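Local coordinates for capsid protein (Bocavirus gorilla/GBoV1/2009, PDB 7LNK) that forms the T=1 icosahedral capsid of a gorilla bocavirus, sixty copies of it building the parvoviral shell, at residues A[123-128]-A[205-210]. Sequence-based numbering, arbitrary orientation.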
loop_
_atom_site.group_PDB
_atom_site.type_symbol
_atom_site.label_atom_id
_atom_site.label_comp_id
_atom_site.label_asym_id
_atom_site.label_seq_id
_atom_site.Cartn_x
_atom_site.Cartn_y
_atom_site.Cartn_z
ATOM N N VAL A 123 34.364 -89.538 17.253
ATOM C CA VAL A 123 33.709 -90.492 16.379
ATOM C C VAL A 123 33.455 -89.817 15.040
ATOM O O VAL A 123 33.062 -88.650 14.971
ATOM C CB VAL A 123 32.407 -91.030 17.025
ATOM C CG1 VAL A 123 31.394 -89.930 17.233
ATOM C CG2 VAL A 123 31.821 -92.143 16.221
ATOM N N HIS A 124 33.726 -90.551 13.970
ATOM C CA HIS A 124 33.536 -90.080 12.608
ATOM C C HIS A 124 32.109 -90.354 12.168
ATOM O O HIS A 124 31.589 -91.447 12.393
ATOM C CB HIS A 124 34.510 -90.781 11.666
ATOM C CG HIS A 124 35.947 -90.520 11.979
ATOM N ND1 HIS A 124 36.569 -89.331 11.682
ATOM C CD2 HIS A 124 36.873 -91.282 12.601
ATOM C CE1 HIS A 124 37.827 -89.383 12.074
ATOM N NE2 HIS A 124 38.035 -90.555 12.641
ATOM N N ILE A 125 31.476 -89.367 11.548
ATOM C CA ILE A 125 30.145 -89.520 10.977
ATOM C C ILE A 125 30.163 -88.967 9.566
ATOM O O ILE A 125 30.510 -87.802 9.354
ATOM C CB ILE A 125 29.062 -88.827 11.819
ATOM C CG1 ILE A 125 28.893 -89.526 13.160
ATOM C CG2 ILE A 125 27.750 -88.852 11.092
ATOM C CD1 ILE A 125 29.593 -88.855 14.283
ATOM N N PHE A 126 29.792 -89.802 8.606
ATOM C CA PHE A 126 29.733 -89.389 7.212
ATOM C C PHE A 126 28.448 -89.896 6.586
ATOM O O PHE A 126 28.215 -91.104 6.549
ATOM C CB PHE A 126 30.951 -89.900 6.448
ATOM C CG PHE A 126 30.871 -89.677 4.982
ATOM C CD1 PHE A 126 31.042 -88.420 4.453
ATOM C CD2 PHE A 126 30.664 -90.734 4.126
ATOM C CE1 PHE A 126 30.964 -88.221 3.107
ATOM C CE2 PHE A 126 30.599 -90.538 2.780
ATOM C CZ PHE A 126 30.747 -89.281 2.270
ATOM N N CYS A 127 27.619 -88.983 6.100
ATOM C CA CYS A 127 26.476 -89.335 5.275
ATOM C C CYS A 127 26.850 -89.155 3.817
ATOM O O CYS A 127 27.333 -88.091 3.422
ATOM C CB CYS A 127 25.254 -88.480 5.607
ATOM S SG CYS A 127 23.757 -88.895 4.674
ATOM N N ASP A 128 26.631 -90.190 3.020
ATOM C CA ASP A 128 26.874 -90.097 1.592
ATOM C C ASP A 128 25.532 -89.913 0.890
ATOM O O ASP A 128 24.755 -90.843 0.704
ATOM C CB ASP A 128 27.592 -91.351 1.110
ATOM C CG ASP A 128 28.011 -91.274 -0.334
ATOM O OD1 ASP A 128 27.836 -90.216 -0.964
ATOM O OD2 ASP A 128 28.510 -92.292 -0.842
ATOM N N GLU A 205 28.861 -83.201 21.397
ATOM C CA GLU A 205 28.388 -82.766 20.096
ATOM C C GLU A 205 27.306 -83.689 19.552
ATOM O O GLU A 205 26.982 -84.727 20.128
ATOM C CB GLU A 205 29.568 -82.673 19.137
ATOM C CG GLU A 205 30.539 -81.588 19.540
ATOM C CD GLU A 205 31.749 -81.532 18.659
ATOM O OE1 GLU A 205 31.948 -82.464 17.867
ATOM O OE2 GLU A 205 32.501 -80.545 18.738
ATOM N N SER A 206 26.766 -83.304 18.402
ATOM C CA SER A 206 25.708 -84.056 17.745
ATOM C C SER A 206 25.685 -83.674 16.275
ATOM O O SER A 206 26.244 -82.654 15.872
ATOM C CB SER A 206 24.346 -83.800 18.391
ATOM O OG SER A 206 23.958 -82.451 18.254
ATOM N N SER A 207 25.036 -84.511 15.476
ATOM C CA SER A 207 24.879 -84.246 14.056
ATOM C C SER A 207 23.476 -84.638 13.626
ATOM O O SER A 207 22.847 -85.502 14.235
ATOM C CB SER A 207 25.918 -84.998 13.226
ATOM O OG SER A 207 25.763 -86.394 13.367
ATOM N N GLU A 208 22.989 -83.989 12.575
ATOM C CA GLU A 208 21.674 -84.288 12.036
ATOM C C GLU A 208 21.717 -84.239 10.520
ATOM O O GLU A 208 22.538 -83.532 9.935
ATOM C CB GLU A 208 20.615 -83.322 12.555
ATOM C CG GLU A 208 20.819 -81.899 12.137
ATOM C CD GLU A 208 19.821 -80.970 12.777
ATOM O OE1 GLU A 208 18.795 -81.463 13.283
ATOM O OE2 GLU A 208 20.059 -79.745 12.774
ATOM N N PHE A 209 20.824 -84.995 9.895
ATOM C CA PHE A 209 20.796 -85.161 8.453
ATOM C C PHE A 209 19.356 -85.120 7.980
ATOM O O PHE A 209 18.488 -85.775 8.557
ATOM C CB PHE A 209 21.428 -86.485 8.053
ATOM C CG PHE A 209 22.840 -86.624 8.496
ATOM C CD1 PHE A 209 23.867 -86.105 7.748
ATOM C CD2 PHE A 209 23.137 -87.250 9.686
ATOM C CE1 PHE A 209 25.161 -86.223 8.169
ATOM C CE2 PHE A 209 24.432 -87.370 10.106
ATOM C CZ PHE A 209 25.443 -86.858 9.347
ATOM N N THR A 210 19.101 -84.349 6.932
ATOM C CA THR A 210 17.776 -84.250 6.342
ATOM C C THR A 210 17.811 -84.857 4.954
ATOM O O THR A 210 18.834 -84.786 4.267
ATOM C CB THR A 210 17.301 -82.802 6.270
ATOM O OG1 THR A 210 18.215 -82.041 5.477
ATOM C CG2 THR A 210 17.232 -82.203 7.653
#
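Cys-127 brings its sulfur to the ring of Phe-209 in a sulfur-aromatic contact, at an interface where two nearly parallel strands share no hydrogen bond. SG lies 4.8 Å from the centre of the Phe-209 ring, and the line joining them leans 35° from the ring normal, an oblique approach. The nearer part of Cys-127 is its methylene: CB of Cys-127 comes to 3.4 Å from CE1 of Phe-209 and also meets CD1. With its first torsion at -178°, Cys-127 holds SG anti to the backbone N, carrying the sulfur past CB on the CD1 side of the ring.

Ile-125 meets the same ring one atom further round. Its methyl CG2 sits at the ring edge, near the ring plane, 3.5 Å from CZ of Phe-209, with CE2 the next atom it touches. The same CG2 passes 3.9 Å from OG of Ser-207, so one methyl packs against both inward side chains of 205-210. Phe-209 thus spans two successive inward-facing positions of 123-128, Ile-125 and Cys-127, and most of the 176 Å² buried between the segments belongs to this apolar trio.

The strand axes approach to 9.2 Å at an angle of 5°, a separation too large for backbone pairing and filled by side chains, as between the two facing sheets of the viral jelly roll. Strand 123-128 is paired by backbone hydrogen bonds with strands 199-201 and 415-420, in the layer whose pairing order suggests CHEF, whereas strand 207-223 pairs antiparallel with strand 86-108 in the probable BIDG layer. The side chain of Phe-209 also touches Ile-416 of strand 415-420 and Val-96 of strand 86-108, bridging these two layers, while Ile-125 and Ser-207 both rest on Leu-201 of strand 199-201.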